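Local coordinates for protein purine nucleoside phosphorylase (Thermus thermophilus, PDB 1ODJ) that probably catalyses the phosphate-dependent cleavage of purine nucleosides, releasing the free base and a ribose 1-phosphate, at residues V153-A158 / E181-F186; V86-A91 / G197-V202. All coordinates share one frame; numbering follows the deposited sequence.

How the interactions relate
The two interactions lie about 11 Å apart, centre to centre, around one bound guanosine. Interaction 2 pairs neighbouring parallel strands, 84-93 and 195-205, near the centre of the subunit; interaction 1 sets strand 152-156 of the same mixed sheet against the start of helix 182-192. Along the chain, interaction 1 is nested inside the long loop closed by interaction 2, and its helix leads almost directly into strand 195-205. They also touch: E181 OE2 bridges to R87 NH1 at 3.1 Å, while L185 and F186 pack on R87 and A198. Ribose, base and sulfate are therefore held by groups from segments far apart in sequence, all within the phosphorylase-family region.

Interaction 1: V153-A158 / E181-F186; sequences VASEDA and EASALF. With GMP (guanosine), chain H.
S155 and S183 join strand 152-156 to the first turn of helix 182-192, whose axes run nearly at right angles. The hydrogen bond comes from the backbone: S183 N gives its proton to S155 OG at 3.0 Å, almost straight at 173°. The S155 hydroxyl, anti to its carbonyl carbon (chi1 -63°), is also bonded to E179 OE1; the same carboxylate accepts from the backbone N of E181 and of A182. Small polar serine suits this place, since a buried helix-start N-H needs an acceptor. The two serine hydroxyls do not bond each other; S183 OG turns to D113 OD2, lying close alongside S155 CB (3.1 Å).

Apolar packing is slight: A182 CB meets V153 CG2 at 4.2 Å, and the same methyl lies 3.6 Å from S155 OG. Alanine's lone methyl lets the helix come close to the strand.

The ligand contacts are made by two glutamates whose CB atoms point away from the opposing segment. E156, extended beyond CG, accepts from guanosine N2 at OE1 over 3.0 Å. In E181, at the N-cap position, the bend at chi2 (84°) brings the carboxylate to the ribose, where E181 OE2 accepts from guanosine O2' at 2.8 Å and E181 OE1 lies 3.1 Å from O3'. G66 N and R87 hold this carboxylate from the protein side. An alanine in place of E181 would probably leave the O2' proton without its acceptor and R87 without one carboxylate mate, so that the ribose could shift.

S155 and E179 thus hold the backbone N-H groups at the helix start, and with them the backbone that carries E181, while the glutamates read sugar and base separately, consistent with a nucleoside-binding site.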
# COMPACT_ATOMS: atom_id res chain seq x y z
N VAL A 153 -16.49 1.68 16.36
CA VAL A 153 -17.32 0.96 15.40
C VAL A 153 -16.41 0.95 14.19
O VAL A 153 -15.38 1.63 14.17
CB VAL A 153 -18.61 1.71 15.04
CG1 VAL A 153 -19.41 1.98 16.29
CG2 VAL A 153 -18.29 3.00 14.30
N ALA A 154 -16.75 0.18 13.17
CA ALA A 154 -15.91 0.15 11.99
C ALA A 154 -16.76 0.51 10.78
O ALA A 154 -17.88 0.01 10.63
CB ALA A 154 -15.26 -1.21 11.82
N SER A 155 -16.25 1.39 9.94
CA SER A 155 -16.99 1.80 8.76
C SER A 155 -16.44 1.08 7.54
O SER A 155 -15.31 1.34 7.13
CB SER A 155 -16.88 3.32 8.56
OG SER A 155 -17.46 4.04 9.64
N GLU A 156 -17.24 0.19 6.96
CA GLU A 156 -16.79 -0.51 5.77
C GLU A 156 -17.58 -0.09 4.53
O GLU A 156 -18.54 0.68 4.61
CB GLU A 156 -16.87 -2.04 5.96
CG GLU A 156 -18.25 -2.58 6.33
CD GLU A 156 -18.24 -4.10 6.48
OE1 GLU A 156 -19.30 -4.67 6.81
OE2 GLU A 156 -17.18 -4.73 6.26
N ASP A 157 -17.15 -0.59 3.37
CA ASP A 157 -17.77 -0.29 2.08
C ASP A 157 -18.62 -1.43 1.55
O ASP A 157 -19.71 -1.22 1.04
CB ASP A 157 -16.69 0.03 1.05
CG ASP A 157 -16.21 1.46 1.14
OD1 ASP A 157 -15.12 1.75 0.61
OD2 ASP A 157 -16.94 2.30 1.72
N ALA A 158 -18.10 -2.65 1.67
CA ALA A 158 -18.77 -3.84 1.18
C ALA A 158 -19.50 -4.58 2.28
O ALA A 158 -18.89 -5.37 3.00
CB ALA A 158 -17.76 -4.75 0.52
N GLU A 181 -21.09 4.71 7.55
CA GLU A 181 -21.10 6.17 7.39
C GLU A 181 -20.22 6.96 8.33
O GLU A 181 -19.60 7.93 7.92
CB GLU A 181 -22.51 6.73 7.51
CG GLU A 181 -23.38 6.44 6.32
CD GLU A 181 -23.99 5.08 6.41
OE1 GLU A 181 -24.45 4.56 5.37
OE2 GLU A 181 -24.02 4.55 7.54
N ALA A 182 -20.18 6.55 9.60
CA ALA A 182 -19.40 7.24 10.62
C ALA A 182 -18.05 7.83 10.16
O ALA A 182 -17.88 9.06 10.16
CB ALA A 182 -19.19 6.32 11.83
N SER A 183 -17.10 6.98 9.76
CA SER A 183 -15.78 7.47 9.36
C SER A 183 -15.76 8.72 8.50
O SER A 183 -15.00 9.65 8.77
CB SER A 183 -14.99 6.36 8.67
OG SER A 183 -15.60 5.93 7.47
N ALA A 184 -16.58 8.76 7.45
CA ALA A 184 -16.62 9.92 6.56
C ALA A 184 -17.16 11.16 7.27
O ALA A 184 -16.74 12.28 7.00
CB ALA A 184 -17.48 9.60 5.33
N LEU A 185 -18.12 10.95 8.16
CA LEU A 185 -18.71 12.03 8.93
C LEU A 185 -17.61 12.63 9.82
O LEU A 185 -17.32 13.83 9.74
CB LEU A 185 -19.86 11.46 9.75
CG LEU A 185 -20.65 12.38 10.69
CD1 LEU A 185 -21.16 13.59 9.93
CD2 LEU A 185 -21.80 11.62 11.29
N PHE A 186 -16.98 11.80 10.64
CA PHE A 186 -15.92 12.26 11.53
C PHE A 186 -14.78 12.99 10.82
O PHE A 186 -14.32 14.02 11.30
CB PHE A 186 -15.37 11.09 12.35
CG PHE A 186 -16.37 10.49 13.29
CD1 PHE A 186 -16.12 9.28 13.91
CD2 PHE A 186 -17.58 11.14 13.54
CE1 PHE A 186 -17.06 8.72 14.77
CE2 PHE A 186 -18.52 10.59 14.40
CZ PHE A 186 -18.27 9.38 15.02
O5' GMP H . -28.15 -2.09 6.18
C5' GMP H . -26.85 -1.58 6.01
C4' GMP H . -26.94 -0.15 6.55
O4' GMP H . -27.31 -0.05 7.97
C3' GMP H . -25.62 0.60 6.46
O3' GMP H . -25.98 1.94 6.00
C2' GMP H . -25.03 0.63 7.89
O2' GMP H . -24.62 1.92 8.35
C1' GMP H . -26.10 -0.11 8.75
N9 GMP H . -25.75 -1.50 9.18
C8 GMP H . -26.54 -2.27 10.02
N7 GMP H . -26.05 -3.44 10.26
C5 GMP H . -24.85 -3.48 9.55
C6 GMP H . -23.88 -4.53 9.44
O6 GMP H . -23.89 -5.65 9.96
N1 GMP H . -22.83 -4.16 8.62
C2 GMP H . -22.70 -2.95 7.99
N2 GMP H . -21.60 -2.80 7.24
N3 GMP H . -23.60 -1.96 8.08
C4 GMP H . -24.64 -2.30 8.88

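Interaction 2: V86-A91 / G197-V202; sequences VRVGTA and GAILAV. With GMP (guanosine), chain H; SO4 (sulfate ion), chain G.
R87 and A198 stand side by side on adjacent parallel strands, their CB atoms 4.1 Å apart, and the arginine then reaches along the sheet toward the ligands. Its CG lies anti to the backbone N (chi1 175°), and a bend at chi3 brings the guanidinium past L200. R87 NE, bridged to E179, passes 4.0 Å from L200 CD2; that methyl comes within 3.3 Å of R87 NH2, meeting the group obliquely. R87 NH2 gives a bond to sulfate O1 at the guanidinium edge (2.9 Å, 161°), with NH1 adding a weak one, and also lies 3.2 Å from guanosine O2'. T90 N binds the same sulfate oxygen, and T90 OG1 donates to sulfate O3 at 2.7 Å. G89 suits its place because a CB there would collide with O1. The sulfate, also bonded to R25 and to R44 of the second subunit, probably marks the site of the phosphate substrate.

Five backbone bonds tie the strands, from R87 N to G197 O (2.9 Å) through A91 N to A201 O, the G89 N bond being weak. On one face V86, V88 and I199 pack under helix 214-232; on the other, helix 182-192 lies over R87 and A198. Within the sheet, strand 16-19 runs beside 84-93.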
# COMPACT_ATOMS: atom_id res chain seq x y z
N VAL A 86 -25.38 14.90 13.86
CA VAL A 86 -25.34 13.64 14.62
C VAL A 86 -25.96 12.51 13.81
O VAL A 86 -27.15 12.54 13.49
CB VAL A 86 -26.12 13.75 15.96
CG1 VAL A 86 -26.12 12.42 16.66
CG2 VAL A 86 -25.49 14.82 16.85
N ARG A 87 -25.15 11.51 13.47
CA ARG A 87 -25.63 10.37 12.72
C ARG A 87 -26.43 9.50 13.67
O ARG A 87 -25.97 9.19 14.76
CB ARG A 87 -24.45 9.56 12.16
CG ARG A 87 -24.88 8.26 11.47
CD ARG A 87 -23.72 7.53 10.79
NE ARG A 87 -23.83 6.10 10.99
CZ ARG A 87 -24.80 5.34 10.48
NH1 ARG A 87 -25.73 5.89 9.73
NH2 ARG A 87 -24.86 4.05 10.78
N VAL A 88 -27.65 9.15 13.28
CA VAL A 88 -28.50 8.28 14.09
C VAL A 88 -28.80 7.06 13.21
O VAL A 88 -29.69 7.08 12.36
CB VAL A 88 -29.83 8.99 14.54
CG1 VAL A 88 -29.62 9.69 15.89
CG2 VAL A 88 -30.26 10.00 13.51
N GLY A 89 -28.04 5.99 13.40
CA GLY A 89 -28.25 4.81 12.57
C GLY A 89 -28.18 3.47 13.28
O GLY A 89 -28.17 3.41 14.51
N THR A 90 -28.12 2.40 12.48
CA THR A 90 -28.05 1.03 13.00
C THR A 90 -26.70 0.41 12.70
O THR A 90 -25.92 0.97 11.94
CB THR A 90 -29.11 0.16 12.36
OG1 THR A 90 -28.92 0.18 10.94
CG2 THR A 90 -30.49 0.66 12.70
N ALA A 91 -26.43 -0.74 13.30
CA ALA A 91 -25.15 -1.40 13.08
C ALA A 91 -25.14 -2.88 13.44
O ALA A 91 -25.90 -3.33 14.28
CB ALA A 91 -24.04 -0.66 13.86
N GLY A 197 -21.19 13.88 15.52
CA GLY A 197 -21.25 12.81 16.50
C GLY A 197 -22.02 11.62 15.95
O GLY A 197 -22.71 11.74 14.94
N ALA A 198 -21.91 10.46 16.59
CA ALA A 198 -22.61 9.28 16.11
C ALA A 198 -23.07 8.34 17.22
O ALA A 198 -22.32 8.00 18.13
CB ALA A 198 -21.73 8.53 15.12
N ILE A 199 -24.33 7.93 17.12
CA ILE A 199 -24.92 6.99 18.06
C ILE A 199 -25.56 5.88 17.21
O ILE A 199 -25.96 6.12 16.05
CB ILE A 199 -25.98 7.68 18.97
CG1 ILE A 199 -26.61 6.65 19.91
CG2 ILE A 199 -27.01 8.37 18.11
CD1 ILE A 199 -27.31 7.25 21.08
N LEU A 200 -25.66 4.67 17.76
CA LEU A 200 -26.22 3.56 16.99
C LEU A 200 -27.06 2.53 17.75
O LEU A 200 -26.82 2.23 18.91
CB LEU A 200 -25.09 2.83 16.28
CG LEU A 200 -24.20 3.78 15.46
CD1 LEU A 200 -22.75 3.67 15.90
CD2 LEU A 200 -24.38 3.49 13.98
N ALA A 201 -28.06 2.00 17.04
CA ALA A 201 -28.94 0.98 17.57
C ALA A 201 -28.50 -0.33 16.95
O ALA A 201 -28.57 -0.49 15.73
CB ALA A 201 -30.38 1.29 17.18
N VAL A 202 -28.03 -1.26 17.77
CA VAL A 202 -27.60 -2.56 17.25
C VAL A 202 -28.82 -3.24 16.59
O VAL A 202 -29.89 -3.35 17.22
CB VAL A 202 -27.08 -3.46 18.38
CG1 VAL A 202 -26.43 -4.69 17.81
CG2 VAL A 202 -26.10 -2.68 19.24
O5' GMP H . -28.15 -2.09 6.18
C5' GMP H . -26.85 -1.58 6.01
C4' GMP H . -26.94 -0.15 6.55
O4' GMP H . -27.31 -0.05 7.97
C3' GMP H . -25.62 0.60 6.46
O3' GMP H . -25.98 1.94 6.00
C2' GMP H . -25.03 0.63 7.89
O2' GMP H . -24.62 1.92 8.35
C1' GMP H . -26.10 -0.11 8.75
N9 GMP H . -25.75 -1.50 9.18
C8 GMP H . -26.54 -2.27 10.02
N7 GMP H . -26.05 -3.44 10.26
C5 GMP H . -24.85 -3.48 9.55
C6 GMP H . -23.88 -4.53 9.44
O6 GMP H . -23.89 -5.65 9.96
N1 GMP H . -22.83 -4.16 8.62
C2 GMP H . -22.70 -2.95 7.99
N2 GMP H . -21.60 -2.80 7.24
N3 GMP H . -23.60 -1.96 8.08
C4 GMP H . -24.64 -2.30 8.88
S SO4 G . -28.55 3.11 9.01
O1 SO4 G . -27.34 2.89 9.85
O2 SO4 G . -28.90 4.54 9.04
O3 SO4 G . -29.66 2.31 9.54
O4 SO4 G . -28.27 2.74 7.61